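Transcription regulator, Crp family (PDB 4EV0) activates transcription in a cAMP-dependent manner, as a homodimer that binds cyclic AMP and recognises specific DNA sequences upstream of its target genes. Local coordinates at residues B[115-118]-B[119-123]; B[98-102]-B[103-107]; B[123-126]-B[127-130]; B[66-69]-B[70-74]. All blocks are in the same frame, centred on the assembly; numbering follows the deposited sequence.

Contact 1: residues B[115-118]-B[119-123]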
# COMPACT_ATOMS: atom_id res chain seq x y z
N VAL B 115 -19.14 0.01 17.06
CA VAL B 115 -19.16 -0.80 15.84
C VAL B 115 -18.64 0.00 14.66
O VAL B 115 -17.88 -0.50 13.85
CB VAL B 115 -20.57 -1.32 15.51
CG1 VAL B 115 -20.57 -2.01 14.16
CG2 VAL B 115 -21.05 -2.26 16.60
N ALA B 116 -19.07 1.26 14.56
CA ALA B 116 -18.58 2.13 13.51
C ALA B 116 -17.08 2.35 13.68
O ALA B 116 -16.33 2.28 12.71
CB ALA B 116 -19.32 3.45 13.52
N HIS B 117 -16.66 2.61 14.92
CA HIS B 117 -15.24 2.81 15.21
C HIS B 117 -14.42 1.58 14.87
O HIS B 117 -13.32 1.70 14.33
CB HIS B 117 -15.00 3.16 16.67
CG HIS B 117 -13.59 2.91 17.11
ND1 HIS B 117 -12.59 3.85 16.98
CD2 HIS B 117 -13.02 1.82 17.67
CE1 HIS B 117 -11.46 3.35 17.46
NE2 HIS B 117 -11.70 2.13 17.89
N ASN B 118 -14.96 0.40 15.17
CA ASN B 118 -14.26 -0.84 14.87
C ASN B 118 -14.07 -1.06 13.38
O ASN B 118 -13.05 -1.63 12.97
CB ASN B 118 -14.93 -2.04 15.54
CG ASN B 118 -14.57 -2.17 17.01
OD1 ASN B 118 -13.52 -1.68 17.45
ND2 ASN B 118 -15.44 -2.80 17.77
N LEU B 119 -15.03 -0.61 12.57
CA LEU B 119 -14.86 -0.67 11.12
C LEU B 119 -13.73 0.25 10.70
O LEU B 119 -12.85 -0.13 9.91
CB LEU B 119 -16.14 -0.27 10.38
CG LEU B 119 -17.31 -1.26 10.28
CD1 LEU B 119 -18.57 -0.54 9.80
CD2 LEU B 119 -16.99 -2.41 9.35
N ALA B 120 -13.74 1.48 11.22
CA ALA B 120 -12.68 2.44 10.95
C ALA B 120 -11.30 1.83 11.23
O ALA B 120 -10.40 1.92 10.38
CB ALA B 120 -12.90 3.75 11.77
N ALA B 121 -11.15 1.20 12.40
CA ALA B 121 -9.89 0.61 12.85
C ALA B 121 -9.42 -0.52 11.92
O ALA B 121 -8.22 -0.68 11.64
CB ALA B 121 -10.02 0.11 14.28
N LEU B 122 -10.38 -1.32 11.46
CA LEU B 122 -10.09 -2.42 10.56
C LEU B 122 -9.58 -1.93 9.22
O LEU B 122 -8.62 -2.48 8.68
CB LEU B 122 -11.33 -3.31 10.38
CG LEU B 122 -11.47 -4.29 11.55
CD1 LEU B 122 -12.77 -5.10 11.50
CD2 LEU B 122 -10.24 -5.21 11.58
N LEU B 123 -10.24 -0.92 8.69
CA LEU B 123 -9.79 -0.25 7.47
C LEU B 123 -8.41 0.39 7.67
O LEU B 123 -7.57 0.41 6.76
CB LEU B 123 -10.81 0.80 7.03
CG LEU B 123 -12.11 0.20 6.47
CD1 LEU B 123 -13.13 1.30 6.20
CD2 LEU B 123 -11.85 -0.62 5.21

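Contact 2: residues B[98-102]-B[103-107]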
# COMPACT_ATOMS: atom_id res chain seq x y z
N LEU B 98 -23.08 -13.94 7.69
CA LEU B 98 -24.00 -13.07 8.41
C LEU B 98 -23.93 -11.69 7.77
O LEU B 98 -22.88 -11.03 7.80
CB LEU B 98 -23.66 -13.00 9.89
CG LEU B 98 -23.97 -14.24 10.73
CD1 LEU B 98 -23.34 -14.10 12.10
CD2 LEU B 98 -25.47 -14.48 10.85
N ALA B 99 -25.03 -11.26 7.16
CA ALA B 99 -25.06 -10.03 6.39
C ALA B 99 -25.68 -8.87 7.16
O ALA B 99 -26.71 -9.03 7.84
CB ALA B 99 -25.80 -10.24 5.09
N LEU B 100 -25.06 -7.71 7.05
CA LEU B 100 -25.63 -6.52 7.67
C LEU B 100 -25.90 -5.46 6.62
O LEU B 100 -24.98 -4.93 5.99
CB LEU B 100 -24.69 -6.01 8.76
CG LEU B 100 -25.05 -4.66 9.37
CD1 LEU B 100 -26.39 -4.75 10.09
CD2 LEU B 100 -23.92 -4.25 10.31
N PHE B 101 -27.17 -5.15 6.41
CA PHE B 101 -27.54 -4.20 5.37
C PHE B 101 -27.35 -2.77 5.85
O PHE B 101 -27.15 -2.54 7.04
CB PHE B 101 -28.93 -4.50 4.83
CG PHE B 101 -28.96 -5.73 3.98
CD1 PHE B 101 -28.97 -6.99 4.56
CD2 PHE B 101 -28.90 -5.64 2.59
CE1 PHE B 101 -28.96 -8.15 3.77
CE2 PHE B 101 -28.88 -6.79 1.80
CZ PHE B 101 -28.91 -8.04 2.40
N ARG B 102 -27.36 -1.83 4.92
CA ARG B 102 -26.99 -0.46 5.24
C ARG B 102 -27.97 0.19 6.23
O ARG B 102 -27.54 0.85 7.19
CB ARG B 102 -26.87 0.37 3.96
CG ARG B 102 -26.21 1.71 4.19
CD ARG B 102 -25.98 2.46 2.90
NE ARG B 102 -26.03 3.90 3.15
CZ ARG B 102 -25.00 4.65 3.54
NH1 ARG B 102 -23.79 4.11 3.72
NH2 ARG B 102 -25.18 5.95 3.74
N GLU B 103 -29.27 -0.01 6.02
CA GLU B 103 -30.27 0.56 6.91
C GLU B 103 -30.20 -0.05 8.31
O GLU B 103 -30.46 0.63 9.30
CB GLU B 103 -31.69 0.42 6.33
CG GLU B 103 -31.92 1.18 5.03
CD GLU B 103 -31.39 2.61 5.08
OE1 GLU B 103 -32.05 3.48 5.69
OE2 GLU B 103 -30.29 2.86 4.52
N ASP B 104 -29.84 -1.33 8.39
CA ASP B 104 -29.75 -1.98 9.69
C ASP B 104 -28.47 -1.61 10.41
O ASP B 104 -28.43 -1.54 11.64
CB ASP B 104 -29.87 -3.50 9.55
CG ASP B 104 -31.26 -3.92 9.10
OD1 ASP B 104 -32.25 -3.45 9.71
OD2 ASP B 104 -31.34 -4.71 8.14
N TYR B 105 -27.42 -1.37 9.63
CA TYR B 105 -26.16 -0.88 10.16
C TYR B 105 -26.35 0.51 10.78
O TYR B 105 -25.85 0.78 11.88
CB TYR B 105 -25.10 -0.87 9.05
CG TYR B 105 -24.01 0.14 9.25
CD1 TYR B 105 -22.87 -0.19 9.98
CD2 TYR B 105 -24.11 1.41 8.71
CE1 TYR B 105 -21.86 0.74 10.17
CE2 TYR B 105 -23.10 2.35 8.90
CZ TYR B 105 -21.97 2.01 9.63
OH TYR B 105 -20.98 2.94 9.82
N LEU B 106 -27.07 1.38 10.08
CA LEU B 106 -27.33 2.75 10.53
C LEU B 106 -28.07 2.82 11.87
O LEU B 106 -27.82 3.70 12.70
CB LEU B 106 -28.11 3.53 9.47
CG LEU B 106 -27.29 3.93 8.24
CD1 LEU B 106 -28.11 4.76 7.28
CD2 LEU B 106 -26.06 4.69 8.69
N ALA B 107 -28.99 1.89 12.07
CA ALA B 107 -29.72 1.85 13.33
C ALA B 107 -28.85 1.22 14.43
O ALA B 107 -28.96 1.58 15.60
CB ALA B 107 -31.06 1.12 13.18
O HOH W 1 -29.18 -6.66 8.36

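Contact 3: residues B[123-126]-B[127-130]. With CMP (adenosine-3',5'-cyclic-monophosphate), chain G.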
# COMPACT_ATOMS: atom_id res chain seq x y z
N LEU B 123 -10.24 -0.92 8.69
CA LEU B 123 -9.79 -0.25 7.47
C LEU B 123 -8.41 0.39 7.67
O LEU B 123 -7.57 0.41 6.76
CB LEU B 123 -10.81 0.80 7.03
CG LEU B 123 -12.11 0.20 6.47
CD1 LEU B 123 -13.13 1.30 6.20
CD2 LEU B 123 -11.85 -0.62 5.21
N ALA B 124 -8.17 0.91 8.87
CA ALA B 124 -6.87 1.48 9.16
C ALA B 124 -5.81 0.38 9.14
O ALA B 124 -4.75 0.57 8.58
CB ALA B 124 -6.88 2.24 10.49
N ARG B 125 -6.13 -0.77 9.73
CA ARG B 125 -5.25 -1.93 9.73
C ARG B 125 -4.91 -2.38 8.31
O ARG B 125 -3.77 -2.75 8.02
CB ARG B 125 -5.89 -3.08 10.54
CG ARG B 125 -5.15 -4.44 10.54
CD ARG B 125 -3.81 -4.39 11.31
NE ARG B 125 -3.78 -3.27 12.26
CZ ARG B 125 -2.75 -2.43 12.41
NH1 ARG B 125 -1.64 -2.58 11.68
NH2 ARG B 125 -2.83 -1.44 13.29
N ARG B 126 -5.90 -2.31 7.42
CA ARG B 126 -5.74 -2.72 6.03
C ARG B 126 -4.90 -1.73 5.23
O ARG B 126 -4.15 -2.12 4.35
CB ARG B 126 -7.11 -2.91 5.37
CG ARG B 126 -7.71 -4.30 5.55
CD ARG B 126 -9.22 -4.28 5.36
NE ARG B 126 -9.83 -5.57 5.66
CZ ARG B 126 -11.13 -5.84 5.54
NH1 ARG B 126 -11.96 -4.89 5.13
NH2 ARG B 126 -11.60 -7.05 5.83
N LEU B 127 -5.04 -0.45 5.54
CA LEU B 127 -4.25 0.58 4.86
C LEU B 127 -2.78 0.51 5.26
O LEU B 127 -1.90 0.89 4.49
CB LEU B 127 -4.83 1.98 5.13
CG LEU B 127 -6.04 2.45 4.30
CD1 LEU B 127 -6.79 3.52 5.07
CD2 LEU B 127 -5.62 2.99 2.94
N ARG B 128 -2.52 0.02 6.47
CA ARG B 128 -1.15 -0.17 6.92
C ARG B 128 -0.49 -1.35 6.20
O ARG B 128 0.68 -1.27 5.81
CB ARG B 128 -1.11 -0.34 8.44
CG ARG B 128 -1.28 0.98 9.16
CD ARG B 128 -0.93 0.88 10.63
NE ARG B 128 -1.39 2.05 11.38
CZ ARG B 128 -0.68 3.16 11.55
NH1 ARG B 128 0.53 3.27 11.01
NH2 ARG B 128 -1.19 4.17 12.25
N GLU B 129 -1.25 -2.43 6.03
CA GLU B 129 -0.80 -3.58 5.26
C GLU B 129 -0.55 -3.21 3.80
O GLU B 129 0.37 -3.72 3.16
CB GLU B 129 -1.83 -4.71 5.40
CG GLU B 129 -1.91 -5.25 6.82
CD GLU B 129 -3.15 -6.09 7.09
OE1 GLU B 129 -4.02 -6.21 6.19
OE2 GLU B 129 -3.26 -6.62 8.22
N ALA B 130 -1.36 -2.29 3.29
CA ALA B 130 -1.18 -1.78 1.94
C ALA B 130 0.07 -0.91 1.76
O ALA B 130 0.72 -0.99 0.72
CB ALA B 130 -2.42 -1.02 1.48
P CMP G . -16.41 -3.81 -0.77
O1P CMP G . -17.84 -3.56 -0.36
O2P CMP G . -15.66 -2.71 -1.49
O5' CMP G . -16.31 -5.18 -1.61
C5' CMP G . -15.09 -5.91 -1.67
C4' CMP G . -14.47 -5.94 -0.32
O4' CMP G . -13.12 -6.43 -0.34
C3' CMP G . -14.31 -4.60 0.31
O3' CMP G . -15.56 -4.00 0.62
C2' CMP G . -13.42 -4.93 1.50
O2' CMP G . -14.14 -5.62 2.50
C1' CMP G . -12.46 -5.94 0.83
N9 CMP G . -11.21 -5.30 0.43
C8 CMP G . -11.04 -4.30 -0.46
N7 CMP G . -9.73 -3.95 -0.52
C5 CMP G . -9.04 -4.74 0.33
C6 CMP G . -7.62 -4.93 0.74
N6 CMP G . -6.65 -4.15 0.19
N1 CMP G . -7.35 -5.88 1.67
C2 CMP G . -8.32 -6.65 2.21
N3 CMP G . -9.62 -6.54 1.88
C4 CMP G . -10.03 -5.63 0.96

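Contact 4: residues B[66-69]-B[70-74]. With CMP (adenosine-3',5'-cyclic-monophosphate), chain G.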
# COMPACT_ATOMS: atom_id res chain seq x y z
N ALA B 66 -7.33 -11.57 -0.29
CA ALA B 66 -7.54 -12.18 1.02
C ALA B 66 -8.25 -13.51 0.97
O ALA B 66 -9.10 -13.74 0.13
CB ALA B 66 -8.32 -11.21 1.95
N LEU B 67 -7.89 -14.38 1.91
CA LEU B 67 -8.67 -15.56 2.24
C LEU B 67 -9.25 -15.36 3.62
O LEU B 67 -8.53 -15.15 4.59
CB LEU B 67 -7.79 -16.81 2.22
CG LEU B 67 -7.37 -17.26 0.82
CD1 LEU B 67 -6.20 -18.24 0.88
CD2 LEU B 67 -8.56 -17.86 0.11
N LEU B 68 -10.57 -15.40 3.72
CA LEU B 68 -11.23 -15.09 4.98
C LEU B 68 -11.91 -16.32 5.54
O LEU B 68 -12.62 -17.04 4.82
CB LEU B 68 -12.25 -13.97 4.81
CG LEU B 68 -11.69 -12.69 4.18
CD1 LEU B 68 -12.78 -11.64 4.08
CD2 LEU B 68 -10.49 -12.15 4.98
N GLY B 69 -11.69 -16.56 6.83
CA GLY B 69 -12.38 -17.63 7.52
C GLY B 69 -13.31 -17.03 8.56
O GLY B 69 -13.46 -15.81 8.60
N PRO B 70 -13.93 -17.90 9.38
CA PRO B 70 -14.85 -17.53 10.47
C PRO B 70 -14.39 -16.32 11.30
O PRO B 70 -13.23 -16.22 11.70
CB PRO B 70 -14.89 -18.79 11.33
CG PRO B 70 -14.73 -19.90 10.32
CD PRO B 70 -13.79 -19.36 9.26
N GLY B 71 -15.33 -15.40 11.53
CA GLY B 71 -15.09 -14.23 12.35
C GLY B 71 -14.59 -13.04 11.57
O GLY B 71 -14.51 -11.93 12.11
N GLU B 72 -14.25 -13.25 10.31
CA GLU B 72 -13.66 -12.19 9.51
C GLU B 72 -14.70 -11.45 8.67
O GLU B 72 -15.74 -12.02 8.33
CB GLU B 72 -12.52 -12.74 8.64
CG GLU B 72 -11.20 -12.93 9.41
CD GLU B 72 -10.13 -13.62 8.58
OE1 GLU B 72 -10.27 -14.83 8.29
OE2 GLU B 72 -9.13 -12.94 8.21
N LEU B 73 -14.40 -10.20 8.34
CA LEU B 73 -15.35 -9.29 7.72
C LEU B 73 -14.97 -8.88 6.30
O LEU B 73 -13.79 -8.70 6.00
CB LEU B 73 -15.46 -8.05 8.61
CG LEU B 73 -16.35 -6.88 8.21
CD1 LEU B 73 -16.94 -6.26 9.46
CD2 LEU B 73 -15.57 -5.84 7.46
N PHE B 74 -15.97 -8.71 5.43
CA PHE B 74 -15.75 -8.12 4.10
C PHE B 74 -16.98 -7.40 3.54
O PHE B 74 -18.10 -7.65 3.99
CB PHE B 74 -15.26 -9.16 3.09
CG PHE B 74 -16.25 -10.27 2.83
CD1 PHE B 74 -16.38 -11.34 3.71
CD2 PHE B 74 -17.06 -10.25 1.69
CE1 PHE B 74 -17.29 -12.37 3.47
CE2 PHE B 74 -17.97 -11.28 1.44
CZ PHE B 74 -18.07 -12.34 2.33
P CMP G . -16.41 -3.81 -0.77
O1P CMP G . -17.84 -3.56 -0.36
O2P CMP G . -15.66 -2.71 -1.49
O5' CMP G . -16.31 -5.18 -1.61
C5' CMP G . -15.09 -5.91 -1.67
C4' CMP G . -14.47 -5.94 -0.32
O4' CMP G . -13.12 -6.43 -0.34
C3' CMP G . -14.31 -4.60 0.31
O3' CMP G . -15.56 -4.00 0.62
C2' CMP G . -13.42 -4.93 1.50
O2' CMP G . -14.14 -5.62 2.50
C1' CMP G . -12.46 -5.94 0.83
N9 CMP G . -11.21 -5.30 0.43
C8 CMP G . -11.04 -4.30 -0.46
N7 CMP G . -9.73 -3.95 -0.52
C5 CMP G . -9.04 -4.74 0.33
C6 CMP G . -7.62 -4.93 0.74
N6 CMP G . -6.65 -4.15 0.19
N1 CMP G . -7.35 -5.88 1.67
C2 CMP G . -8.32 -6.65 2.21
N3 CMP G . -9.62 -6.54 1.88
C4 CMP G . -10.03 -5.63 0.96

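Contact 1: residues B[115-118]-B[119-123]
The imidazole of His117 and the methyl of Ala121 meet one turn apart on helix 114-135, the methyl approaching the ring obliquely, with CB of Ala121 4.5 Å from NE2 of His117. With CG anti to the backbone N (chi1 160°), the ring projects toward the second subunit, where ND1 is hydrogen-bonded to the Tyr105 hydroxyl. The other flat group, the Asn118 amide, takes CG beside the backbone N instead (chi1 -79°); its ND2 bonds to the carbonyls of Leu6 and His8 in the N-terminal segment. Beneath these groups runs the regular i to i+4 bonding of an alpha helix. Among its bonds, Ala121 N reaches the carbonyl O of His117 at 2.9 Å, and Ala120 N reaches Ala116 O at 3.1 Å with an almost straight N-H (169°). Leucine branches pack against two further carbonyls of the turn. CG of Leu122 sits 3.4 Å from Asn118 O, while CG of Leu119 lies 3.7 Å from Val115 O. Leu119 continues away from the helix onto Tyr105 of the same chain, and Ala116 packs on its twin in the second subunit, as expected for the long dimerisation helix of the CRP family. Backbone carbonyls in this buried stretch are thus taken up within the helix, and the two polar side chains, themselves buried, find partners outside it: the imidazole binds across the subunit boundary, the amide pins the chain's N-terminal residues to the helix.

Contact 2: residues B[98-102]-B[103-107]
Tyr105 leaves its helix with CB tucked over the carbonyl oxygen of Phe101, 3.3 Å from Tyr105 CB to Phe101 O, and CB also meets CD2 of Leu100 at 3.8 Å. Farther out, CD2 of the tyrosine lies 3.8 Å from Arg102 O, which comes to the edge of the ring in its plane. The torsion that places CG anti to the backbone N (chi1 154°) carries the ring onward to helix 114-135, and its hydroxyl ends at His117 of the second subunit. All this takes place where the last strand of the beta roll, 95-101, passes straight into helix 102-111, the junction, in the cyclic nucleotide-binding domain, of the last roll strand and the helix after it; the axes of segments 98-101 and 103-107 stand at 79°. Phe101 occupies the N-cap position, and its carbonyl opens the helical bonding by accepting from Tyr105 N at 2.9 Å. Arg102 O follows, taking Leu106 N at 3.0 Å. Leu100 packs into the angle between strand and helix, its CD1 lying 3.7 Å from CB of Asp104. A water links the strand end to the helix, accepting from Phe101 N and donating to Asp104 OD2 at 2.9 Å, while resting at the edge of the Phe101 ring. Arg102, extended from CG to NE, reaches helix 76-81, where NH1 donates to the carbonyls of Leu79 and Leu80. Glu103, although opposite in charge and adjacent, stays beyond salt-bridge range of Arg102.

Contact 3: residues B[123-126]-B[127-130]
Leu127 folds back over the preceding turn, its CG 3.5 Å from the carbonyl O of Leu123, the same oxygen that accepts the Leu127 N-H. Arg128 comes next and bonds through its backbone N to Ala124 O; its CD meets the guanidinium of Arg125 obliquely, 3.7 Å from NH1 of Arg125, and the two guanidinium planes are only 14° apart. Both cations turn toward Asp81 of the second subunit, which forms a salt bridge with Arg128 NE and a long, weak ion pair with Arg125. This is the stretch of the dimerisation helix that also lines the cyclic AMP pocket: Arg126 extends from CG to NE so that N3 of the adenine lies over one face of its guanidinium, 3.9 Å above the plane and toward the rim. Glu76 holds that guanidinium by a salt bridge from OE2 to Arg126 NH1 and uses OE1 for the nucleotide, so it probably orients both. Glu129 crosses Arg125 at about a right angle, with OE2 of Glu129 3.7 Å from CG of Arg125. Ala130 closes the turn, its N 3.0 Å from Arg126 O and its CB 3.5 Å from that same oxygen.

Contact 4: residues B[66-69]-B[70-74]
A type II beta turn from Gly69 to Glu72 reverses the chain between strand 61-68 and strand 73-74, joining the two sheets of the beta roll just ahead of the residues that bind cyclic AMP. Pro70 and Gly71 occupy its corners, and the positive phi of Gly71 (91°) is what a type II turn demands at its third position. The turn is closed by Glu72 N, which donates to Gly69 O at 3.2 Å. The extended Glu72 side chain brings its carboxylate to the same residue. Its OE1 takes the Gly69 N-H at 2.7 Å, on the anti side and 33° out of the carboxylate plane, so that two bonds join Glu72 to both peptide groups of Gly69. The other oxygen, OE2, rests against a methyl, 3.6 Å from CD2 of Leu68. That leucine divides its two branches between the polar turn and the core: CD1 of Leu68 comes obliquely to the Phe74 ring, 3.6 Å from CD1 of Phe74. CG, between the backbone N and the carbonyl carbon (chi1 63°), puts the ring there. The closest approach of Phe74 to the nucleotide is at CA, 3.4 Å from O2' of cyclic AMP.

Overall arrangement
Along the chain the order is contact 4, contact 2, contact 1, contact 3, from the beta roll to the dimerisation helix. Contacts 1 and 3 share Leu123 on helix 114-135, their centres about 11 Å apart. Contact 2 lies about 14 Å from contact 1 between centres, and Tyr105 links them through CE1, 3.5 Å from CD1 of Leu119. Contact 4 joins the helix twice: Leu73 packs on Leu119, and Leu73 O receives a probable hydrogen bond from Arg126 NH2, 2.8 Å away. Contacts 3 and 4 both border one cyclic AMP, while contacts 1, 2 and 3 all touch the second subunit, consistent with a nucleotide site coupled to the dimer interface.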